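Long-range contacts in oligopeptide-binding protein AppA (Bacillus subtilis, PDB 1XOC), which binds oligopeptides for uptake by the App ABC transporter, a system that can replace Opp in sporulation and competence: residues K220-E229 and D236-D246; N255-A263 and M493-Y504. All blocks are in the same frame, centred on the assembly; numbering follows the deposited sequence.

Contact 1: K220-E229 and D236-D246; sequences KVIPDANAAE and DINFFNVPATD. With ZN (zinc ion), chain P.
A single water joins Lys220 NZ and Asp236 O, 2.7 Å from each atom. It accepts from the amine and donates to the carbonyl. The lysine reaches it on an extended chain, with CG opposite the backbone N (chi1 -171°). Its CD rests on Ile237 CG2, 3.8 Å away. That methyl also meets Ile222 CD1, the two isoleucines approaching tip to tip.

Phe240 lies against helix 225-234. Ala228 CB makes a CH-pi contact over one face of its ring, 3.8 Å from the centroid and offset toward the rim. Glu229 OE2 comes to the edge of the same ring, in its plane, 3.0 Å from Phe240 CE2. The bend of the glutamate at chi2 (-57°) turns the carboxylate in there. Val242 CG1 and Pro243 CD also close round OE2. This oxygen is buried and has no polar partner in the model. Such burial may favour protonation of the glutamate. Asp246 OD1, 4.8 Å from Glu229 OE2, may add to this, though it is salt-bridged to Lys371.

Asp224 N-caps the helix, its OD1 accepting from Ala227 N. Its OD2 binds a zinc ion at 2.2 Å.

Strand 216-221 leads into helix 225-234, and the chain then runs back along the Ala225, Ala228 and Glu229 side of the helix. Strand 23-28 borders Lys220 and Ile237, while strand 483-496 packs against Val242.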
loop_
_atom_site.group_PDB
_atom_site.type_symbol
_atom_site.label_atom_id
_atom_site.label_comp_id
_atom_site.label_asym_id
_atom_site.label_seq_id
_atom_site.Cartn_x
_atom_site.Cartn_y
_atom_site.Cartn_z
ATOM N N LYS A 220 -17.448 -1.701 -5.813
ATOM C CA LYS A 220 -18.283 -0.554 -6.092
ATOM C C LYS A 220 -17.614 0.705 -5.584
ATOM O O LYS A 220 -17.321 0.817 -4.417
ATOM C CB LYS A 220 -19.652 -0.728 -5.450
ATOM C CG LYS A 220 -20.655 0.330 -5.880
ATOM C CD LYS A 220 -22.031 0.057 -5.331
ATOM C CE LYS A 220 -23.014 1.108 -5.819
ATOM N NZ LYS A 220 -24.341 0.877 -5.238
ATOM N N VAL A 221 -17.382 1.645 -6.486
ATOM C CA VAL A 221 -16.648 2.839 -6.142
ATOM C C VAL A 221 -17.574 3.904 -5.576
ATOM O O VAL A 221 -18.480 4.371 -6.248
ATOM C CB VAL A 221 -15.897 3.399 -7.351
ATOM C CG1 VAL A 221 -15.049 4.545 -6.934
ATOM C CG2 VAL A 221 -15.045 2.326 -7.979
ATOM N N ILE A 222 -17.331 4.266 -4.328
ATOM C CA ILE A 222 -18.141 5.234 -3.630
ATOM C C ILE A 222 -17.208 6.209 -2.910
ATOM O O ILE A 222 -16.874 5.986 -1.759
ATOM C CB ILE A 222 -19.086 4.546 -2.609
ATOM C CG1 ILE A 222 -19.845 3.370 -3.257
ATOM C CG2 ILE A 222 -20.058 5.561 -2.010
ATOM C CD1 ILE A 222 -20.606 2.557 -2.250
ATOM N N PRO A 223 -16.773 7.293 -3.563
ATOM C CA PRO A 223 -15.765 8.172 -2.923
ATOM C C PRO A 223 -16.358 9.166 -1.932
ATOM O O PRO A 223 -16.300 10.394 -2.127
ATOM C CB PRO A 223 -15.087 8.815 -4.115
ATOM C CG PRO A 223 -16.219 9.035 -5.020
ATOM C CD PRO A 223 -17.100 7.790 -4.914
ATOM N N ASP A 224 -16.985 8.599 -0.905
ATOM C CA ASP A 224 -17.669 9.286 0.149
ATOM C C ASP A 224 -18.022 8.251 1.201
ATOM O O ASP A 224 -18.942 7.458 1.020
ATOM C CB ASP A 224 -18.953 9.903 -0.391
ATOM C CG ASP A 224 -19.747 10.608 0.663
ATOM O OD1 ASP A 224 -19.668 10.285 1.865
ATOM O OD2 ASP A 224 -20.465 11.521 0.258
ATOM N N ALA A 225 -17.263 8.228 2.294
ATOM C CA ALA A 225 -17.403 7.189 3.308
ATOM C C ALA A 225 -18.814 7.199 3.908
ATOM O O ALA A 225 -19.345 6.141 4.221
ATOM C CB ALA A 225 -16.355 7.373 4.405
ATOM N N ASN A 226 -19.415 8.373 4.046
ATOM C CA ASN A 226 -20.755 8.469 4.637
ATOM C C ASN A 226 -21.791 7.834 3.715
ATOM O O ASN A 226 -22.701 7.141 4.173
ATOM C CB ASN A 226 -21.142 9.910 4.956
ATOM C CG ASN A 226 -20.363 10.498 6.143
ATOM O OD1 ASN A 226 -20.384 11.724 6.355
ATOM N ND2 ASN A 226 -19.714 9.651 6.928
ATOM N N ALA A 227 -21.641 8.070 2.411
ATOM C CA ALA A 227 -22.527 7.468 1.425
ATOM C C ALA A 227 -22.391 5.958 1.411
ATOM O O ALA A 227 -23.393 5.264 1.260
ATOM C CB ALA A 227 -22.267 8.055 0.019
ATOM N N ALA A 228 -21.168 5.442 1.586
ATOM C CA ALA A 228 -20.930 4.017 1.583
ATOM C C ALA A 228 -21.573 3.401 2.804
ATOM O O ALA A 228 -22.130 2.314 2.738
ATOM C CB ALA A 228 -19.445 3.732 1.603
ATOM N N GLU A 229 -21.465 4.071 3.938
ATOM C CA GLU A 229 -22.141 3.598 5.160
ATOM C C GLU A 229 -23.657 3.536 4.987
ATOM O O GLU A 229 -24.297 2.547 5.371
ATOM C CB GLU A 229 -21.756 4.458 6.357
ATOM C CG GLU A 229 -20.345 4.202 6.774
ATOM C CD GLU A 229 -20.111 2.740 7.098
ATOM O OE1 GLU A 229 -21.102 2.010 7.381
ATOM O OE2 GLU A 229 -18.939 2.304 7.075
ATOM N N ASP A 236 -27.258 -2.116 -0.359
ATOM C CA ASP A 236 -26.729 -1.874 -1.695
ATOM C C ASP A 236 -25.254 -2.298 -1.823
ATOM O O ASP A 236 -24.786 -2.582 -2.916
ATOM C CB ASP A 236 -26.924 -0.403 -2.068
ATOM C CG ASP A 236 -28.389 -0.040 -2.204
ATOM O OD1 ASP A 236 -29.090 -0.800 -2.894
ATOM O OD2 ASP A 236 -28.837 0.963 -1.593
ATOM N N ILE A 237 -24.530 -2.298 -0.699
ATOM C CA ILE A 237 -23.262 -3.002 -0.585
ATOM C C ILE A 237 -23.384 -3.902 0.634
ATOM O O ILE A 237 -24.221 -3.664 1.517
ATOM C CB ILE A 237 -22.032 -2.055 -0.453
ATOM C CG1 ILE A 237 -22.056 -1.218 0.822
ATOM C CG2 ILE A 237 -21.946 -1.136 -1.681
ATOM C CD1 ILE A 237 -20.807 -0.358 1.042
ATOM N N ASN A 238 -22.538 -4.931 0.682
ATOM C CA ASN A 238 -22.578 -5.864 1.793
ATOM C C ASN A 238 -21.224 -6.202 2.374
ATOM O O ASN A 238 -21.133 -7.107 3.227
ATOM C CB ASN A 238 -23.371 -7.125 1.414
ATOM C CG ASN A 238 -22.830 -7.832 0.201
ATOM O OD1 ASN A 238 -21.685 -7.700 -0.159
ATOM N ND2 ASN A 238 -23.674 -8.634 -0.428
ATOM N N PHE A 239 -20.177 -5.471 1.980
ATOM C CA PHE A 239 -18.839 -5.648 2.552
ATOM C C PHE A 239 -18.129 -4.298 2.520
ATOM O O PHE A 239 -18.068 -3.657 1.460
ATOM C CB PHE A 239 -18.065 -6.705 1.764
ATOM C CG PHE A 239 -16.788 -7.164 2.431
ATOM C CD1 PHE A 239 -15.610 -6.412 2.306
ATOM C CD2 PHE A 239 -16.756 -8.329 3.202
ATOM C CE1 PHE A 239 -14.432 -6.825 2.900
ATOM C CE2 PHE A 239 -15.575 -8.755 3.843
ATOM C CZ PHE A 239 -14.411 -7.991 3.713
ATOM N N PHE A 240 -17.628 -3.842 3.671
ATOM C CA PHE A 240 -17.079 -2.485 3.761
ATOM C C PHE A 240 -16.233 -2.330 5.011
ATOM O O PHE A 240 -16.593 -2.853 6.062
ATOM C CB PHE A 240 -18.223 -1.443 3.757
ATOM C CG PHE A 240 -17.743 -0.030 3.623
ATOM C CD1 PHE A 240 -16.957 0.327 2.554
ATOM C CD2 PHE A 240 -17.998 0.907 4.593
ATOM C CE1 PHE A 240 -16.488 1.637 2.439
ATOM C CE2 PHE A 240 -17.495 2.227 4.483
ATOM C CZ PHE A 240 -16.756 2.566 3.426
ATOM N N ASN A 241 -15.141 -1.553 4.901
ATOM C CA ASN A 241 -14.322 -1.134 6.038
ATOM C C ASN A 241 -14.932 0.106 6.657
ATOM O O ASN A 241 -14.735 1.230 6.166
ATOM C CB ASN A 241 -12.896 -0.843 5.564
ATOM C CG ASN A 241 -11.905 -0.636 6.722
ATOM O OD1 ASN A 241 -12.267 -0.607 7.911
ATOM N ND2 ASN A 241 -10.634 -0.490 6.352
ATOM N N VAL A 242 -15.718 -0.095 7.696
ATOM C CA VAL A 242 -16.455 0.980 8.334
ATOM C C VAL A 242 -15.530 1.884 9.138
ATOM O O VAL A 242 -14.785 1.397 9.999
ATOM C CB VAL A 242 -17.513 0.402 9.316
ATOM C CG1 VAL A 242 -18.266 1.506 10.023
ATOM C CG2 VAL A 242 -18.437 -0.550 8.572
ATOM N N PRO A 243 -15.602 3.204 8.924
ATOM C CA PRO A 243 -14.840 4.118 9.795
ATOM C C PRO A 243 -15.164 3.917 11.271
ATOM O O PRO A 243 -16.316 3.688 11.625
ATOM C CB PRO A 243 -15.339 5.504 9.360
ATOM C CG PRO A 243 -15.762 5.324 7.952
ATOM C CD PRO A 243 -16.355 3.943 7.889
ATOM N N ALA A 244 -14.169 4.055 12.142
ATOM C CA ALA A 244 -14.394 3.832 13.584
ATOM C C ALA A 244 -15.515 4.670 14.183
ATOM O O ALA A 244 -16.248 4.206 15.063
ATOM C CB ALA A 244 -13.122 4.084 14.370
ATOM N N THR A 245 -15.646 5.915 13.725
ATOM C CA THR A 245 -16.665 6.809 14.224
ATOM C C THR A 245 -18.080 6.311 13.918
ATOM O O THR A 245 -19.020 6.686 14.608
ATOM C CB THR A 245 -16.480 8.252 13.673
ATOM O OG1 THR A 245 -16.415 8.221 12.252
ATOM C CG2 THR A 245 -15.187 8.864 14.180
ATOM N N ASP A 246 -18.217 5.448 12.909
ATOM C CA ASP A 246 -19.514 4.885 12.534
ATOM C C ASP A 246 -19.759 3.464 13.073
ATOM O O ASP A 246 -20.753 2.837 12.706
ATOM C CB ASP A 246 -19.645 4.868 11.010
ATOM C CG ASP A 246 -19.667 6.259 10.411
ATOM O OD1 ASP A 246 -18.908 6.508 9.461
ATOM O OD2 ASP A 246 -20.449 7.100 10.894
HETATM ZN ZN ZN P . -21.674 12.599 1.688
HETATM O O HOH W 1 -25.278 -1.656 -5.445
HETATM O O HOH W 2 -20.479 13.290 3.319
#

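Contact 2: N255-A263 and M493-Y504; sequences NLKIVTDLA and MAMPENLEGYKY
Strands 256-262 and 493-496 run antiparallel, their axes at 147° and 4.5 Å apart at closest approach. Lys257 with Met495 and Val259 with Met493 are hydrogen-bonded pairs, each with two backbone bonds. Ile258 and Ala494 form the non-hydrogen-bonded pair between them. Beyond Leu256, Glu497 N donates to Asn255 O.

Lys257 packs its CG on Met495 CG, then runs on extended to the turn Pro496-Leu499, a type I beta turn. Its NZ donates to Glu497 O and to Leu499 O, 2.8 Å from each. It stands above the carbonyl plane of Glu497 and is tilted 26° from that of Leu499. Glu500 OE1, 4.2 Å from Lys257 NZ, is too far for a salt bridge. A methionine here would probably leave both turn carbonyls without this donor and the turn less firmly tied to the strand.

Val259 CG2 touches Met495 CE at 3.7 Å. That methyl sits over the centre of one Tyr502 ring face. Further along, Asp261 CB makes a CH-pi contact over a face of Tyr504. With CG anti to the backbone N (chi1 177°), the Tyr504 ring reaches strand 256-262. Its OH donates to Leu262 O at 2.8 Å and is also bonded to Asn491.

Segments 230 residues apart in sequence form antiparallel neighbours in the mixed sheet of this family 5 solute-binding protein. After Pro496 the chain turns back to cover the sheet with Tyr502 and Tyr504.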
loop_
_atom_site.group_PDB
_atom_site.type_symbol
_atom_site.label_atom_id
_atom_site.label_comp_id
_atom_site.label_asym_id
_atom_site.label_seq_id
_atom_site.Cartn_x
_atom_site.Cartn_y
_atom_site.Cartn_z
ATOM N N ASN A 255 -28.448 -7.844 9.137
ATOM C CA ASN A 255 -27.856 -8.887 8.319
ATOM C C ASN A 255 -26.321 -8.774 8.222
ATOM O O ASN A 255 -25.746 -9.262 7.266
ATOM C CB ASN A 255 -28.488 -8.913 6.914
ATOM C CG ASN A 255 -30.035 -9.087 6.939
ATOM O OD1 ASN A 255 -30.779 -8.307 6.320
ATOM N ND2 ASN A 255 -30.511 -10.115 7.654
ATOM N N LEU A 256 -25.676 -8.148 9.213
ATOM C CA LEU A 256 -24.214 -7.905 9.158
ATOM C C LEU A 256 -23.501 -8.203 10.465
ATOM O O LEU A 256 -24.087 -8.137 11.530
ATOM C CB LEU A 256 -23.903 -6.451 8.751
ATOM C CG LEU A 256 -24.326 -6.008 7.335
ATOM C CD1 LEU A 256 -24.291 -4.476 7.189
ATOM C CD2 LEU A 256 -23.492 -6.648 6.253
ATOM N N LYS A 257 -22.212 -8.529 10.358
ATOM C CA LYS A 257 -21.307 -8.664 11.483
ATOM C C LYS A 257 -20.026 -7.892 11.149
ATOM O O LYS A 257 -19.744 -7.656 9.989
ATOM C CB LYS A 257 -20.994 -10.125 11.770
ATOM C CG LYS A 257 -20.376 -10.933 10.627
ATOM C CD LYS A 257 -20.273 -12.446 10.997
ATOM C CE LYS A 257 -19.778 -13.329 9.853
ATOM N NZ LYS A 257 -20.219 -14.756 9.954
ATOM N N ILE A 258 -19.271 -7.498 12.173
ATOM C CA ILE A 258 -18.078 -6.668 11.973
ATOM C C ILE A 258 -16.902 -7.329 12.622
ATOM O O ILE A 258 -16.977 -7.648 13.797
ATOM C CB ILE A 258 -18.272 -5.257 12.554
ATOM C CG1 ILE A 258 -19.524 -4.610 11.964
ATOM C CG2 ILE A 258 -17.059 -4.378 12.266
ATOM C CD1 ILE A 258 -19.812 -3.249 12.532
ATOM N N VAL A 259 -15.840 -7.518 11.842
ATOM C CA VAL A 259 -14.589 -8.090 12.349
ATOM C C VAL A 259 -13.558 -6.960 12.424
ATOM O O VAL A 259 -13.293 -6.329 11.413
ATOM C CB VAL A 259 -14.061 -9.247 11.454
ATOM C CG1 VAL A 259 -12.722 -9.773 11.989
ATOM C CG2 VAL A 259 -15.084 -10.394 11.426
ATOM N N THR A 260 -12.934 -6.795 13.588
ATOM C CA THR A 260 -12.051 -5.660 13.876
ATOM C C THR A 260 -10.654 -6.134 14.331
ATOM O O THR A 260 -10.550 -7.022 15.195
ATOM C CB THR A 260 -12.638 -4.790 15.004
ATOM O OG1 THR A 260 -13.920 -4.264 14.600
ATOM C CG2 THR A 260 -11.712 -3.658 15.330
ATOM N N ASP A 261 -9.611 -5.535 13.754
ATOM C CA ASP A 261 -8.229 -5.743 14.200
ATOM C C ASP A 261 -7.308 -4.698 13.602
ATOM O O ASP A 261 -7.731 -3.870 12.768
ATOM C CB ASP A 261 -7.755 -7.159 13.819
ATOM C CG ASP A 261 -6.875 -7.811 14.870
ATOM O OD1 ASP A 261 -6.081 -7.108 15.542
ATOM O OD2 ASP A 261 -7.037 -9.043 15.058
ATOM N N LEU A 262 -6.070 -4.671 14.074
ATOM C CA LEU A 262 -5.057 -3.749 13.575
ATOM C C LEU A 262 -4.752 -4.009 12.106
ATOM O O LEU A 262 -4.667 -5.149 11.690
ATOM C CB LEU A 262 -3.776 -3.865 14.401
ATOM C CG LEU A 262 -2.691 -2.791 14.201
ATOM C CD1 LEU A 262 -3.125 -1.361 14.493
ATOM C CD2 LEU A 262 -1.537 -3.212 15.094
ATOM N N ALA A 263 -4.691 -2.927 11.317
ATOM C CA ALA A 263 -4.243 -2.983 9.906
ATOM C C ALA A 263 -2.724 -2.950 9.777
ATOM O O ALA A 263 -2.034 -2.384 10.638
ATOM C CB ALA A 263 -4.822 -1.824 9.125
ATOM N N MET A 493 -14.219 -4.487 9.561
ATOM C CA MET A 493 -14.757 -5.075 8.344
ATOM C C MET A 493 -16.174 -5.588 8.562
ATOM O O MET A 493 -16.387 -6.593 9.263
ATOM C CB MET A 493 -13.846 -6.191 7.836
ATOM C CG MET A 493 -12.383 -5.786 7.772
ATOM S SD MET A 493 -12.120 -4.329 6.756
ATOM C CE MET A 493 -12.817 -4.879 5.214
ATOM N N ALA A 494 -17.140 -4.879 7.972
ATOM C CA ALA A 494 -18.539 -5.298 7.971
ATOM C C ALA A 494 -18.799 -6.260 6.825
ATOM O O ALA A 494 -18.346 -6.031 5.726
ATOM C CB ALA A 494 -19.427 -4.110 7.844
ATOM N N MET A 495 -19.534 -7.344 7.118
ATOM C CA MET A 495 -19.776 -8.407 6.148
ATOM C C MET A 495 -21.099 -9.091 6.487
ATOM O O MET A 495 -21.608 -8.938 7.586
ATOM C CB MET A 495 -18.647 -9.433 6.165
ATOM C CG MET A 495 -18.519 -10.135 7.486
ATOM S SD MET A 495 -16.960 -11.003 7.606
ATOM C CE MET A 495 -15.886 -9.631 7.888
ATOM N N PRO A 496 -21.653 -9.853 5.535
ATOM C CA PRO A 496 -22.912 -10.524 5.844
ATOM C C PRO A 496 -22.804 -11.447 7.057
ATOM O O PRO A 496 -21.783 -12.114 7.231
ATOM C CB PRO A 496 -23.196 -11.321 4.563
ATOM C CG PRO A 496 -22.484 -10.585 3.504
ATOM C CD PRO A 496 -21.204 -10.158 4.185
ATOM N N GLU A 497 -23.834 -11.489 7.897
ATOM C CA GLU A 497 -23.730 -12.267 9.148
ATOM C C GLU A 497 -23.573 -13.757 8.853
ATOM O O GLU A 497 -22.994 -14.495 9.661
ATOM C CB GLU A 497 -24.886 -11.989 10.107
ATOM C CG GLU A 497 -26.248 -12.468 9.676
ATOM C CD GLU A 497 -27.328 -12.059 10.673
ATOM O OE1 GLU A 497 -28.531 -12.232 10.362
ATOM O OE2 GLU A 497 -26.965 -11.570 11.781
ATOM N N ASN A 498 -24.038 -14.185 7.677
ATOM C CA ASN A 498 -23.925 -15.581 7.243
ATOM C C ASN A 498 -22.704 -15.876 6.377
ATOM O O ASN A 498 -22.604 -16.948 5.796
ATOM C CB ASN A 498 -25.221 -16.039 6.530
ATOM C CG ASN A 498 -25.547 -15.209 5.311
ATOM O OD1 ASN A 498 -25.299 -14.012 5.291
ATOM N ND2 ASN A 498 -26.125 -15.837 4.283
ATOM N N LEU A 499 -21.750 -14.943 6.297
ATOM C CA LEU A 499 -20.527 -15.187 5.540
ATOM C C LEU A 499 -19.628 -16.108 6.340
ATOM O O LEU A 499 -19.278 -15.768 7.479
ATOM C CB LEU A 499 -19.779 -13.878 5.246
ATOM C CG LEU A 499 -18.634 -14.032 4.236
ATOM C CD1 LEU A 499 -19.156 -14.112 2.792
ATOM C CD2 LEU A 499 -17.643 -12.908 4.384
ATOM N N GLU A 500 -19.241 -17.236 5.749
ATOM C CA GLU A 500 -18.407 -18.250 6.390
ATOM C C GLU A 500 -17.131 -18.393 5.582
ATOM O O GLU A 500 -17.050 -17.935 4.437
ATOM C CB GLU A 500 -19.149 -19.585 6.442
ATOM C CG GLU A 500 -20.473 -19.534 7.164
ATOM C CD GLU A 500 -20.344 -19.182 8.648
ATOM O OE1 GLU A 500 -21.341 -18.692 9.240
ATOM O OE2 GLU A 500 -19.249 -19.385 9.216
ATOM N N GLY A 501 -16.111 -18.973 6.202
ATOM C CA GLY A 501 -14.824 -19.165 5.572
ATOM C C GLY A 501 -13.914 -17.958 5.541
ATOM O O GLY A 501 -12.830 -18.018 4.960
ATOM N N TYR A 502 -14.371 -16.863 6.136
ATOM C CA TYR A 502 -13.594 -15.628 6.223
ATOM C C TYR A 502 -12.502 -15.723 7.320
ATOM O O TYR A 502 -12.755 -16.216 8.413
ATOM C CB TYR A 502 -14.529 -14.423 6.449
ATOM C CG TYR A 502 -13.780 -13.131 6.752
ATOM C CD1 TYR A 502 -13.430 -12.801 8.061
ATOM C CD2 TYR A 502 -13.414 -12.260 5.741
ATOM C CE1 TYR A 502 -12.724 -11.631 8.341
ATOM C CE2 TYR A 502 -12.738 -11.091 6.004
ATOM C CZ TYR A 502 -12.389 -10.778 7.320
ATOM O OH TYR A 502 -11.698 -9.612 7.592
ATOM N N LYS A 503 -11.299 -15.254 7.003
ATOM C CA LYS A 503 -10.219 -15.096 7.971
ATOM C C LYS A 503 -9.691 -13.675 7.815
ATOM O O LYS A 503 -9.497 -13.202 6.676
ATOM C CB LYS A 503 -9.086 -16.072 7.670
ATOM C CG LYS A 503 -9.428 -17.538 7.883
ATOM C CD LYS A 503 -8.284 -18.440 7.355
ATOM C CE LYS A 503 -8.533 -19.922 7.579
ATOM N NZ LYS A 503 -7.247 -20.700 7.403
ATOM N N TYR A 504 -9.505 -13.008 8.953
ATOM C CA TYR A 504 -8.990 -11.647 8.946
ATOM C C TYR A 504 -7.515 -11.645 8.530
ATOM O O TYR A 504 -6.692 -12.317 9.136
ATOM C CB TYR A 504 -9.144 -10.965 10.305
ATOM C CG TYR A 504 -8.525 -9.578 10.273
ATOM C CD1 TYR A 504 -9.203 -8.515 9.705
ATOM C CD2 TYR A 504 -7.244 -9.348 10.749
ATOM C CE1 TYR A 504 -8.625 -7.256 9.627
ATOM C CE2 TYR A 504 -6.657 -8.077 10.669
ATOM C CZ TYR A 504 -7.359 -7.053 10.105
ATOM O OH TYR A 504 -6.800 -5.808 10.022
#

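How the contacts relate
The centres of contact 1 and contact 2 are about 14 Å apart, and both reach one mixed sheet. Strands 240-241 and 256-262 each pair antiparallel with strand 483-496. Ala494 N probably donates to Phe240 O at 2.8 Å, which joins the contacts through the backbone. Phe239 adds packing, its CE1 3.4 Å from Met493 CE. Leu232 of helix 225-234 touches Val242 of contact 1 and Leu256 and Ala494 of contact 2. Asn241 of contact 1 and Ala263 of contact 2 each pack on an aromatic side chain of the bound peptide. The two contacts therefore each lend a residue to the peptide site.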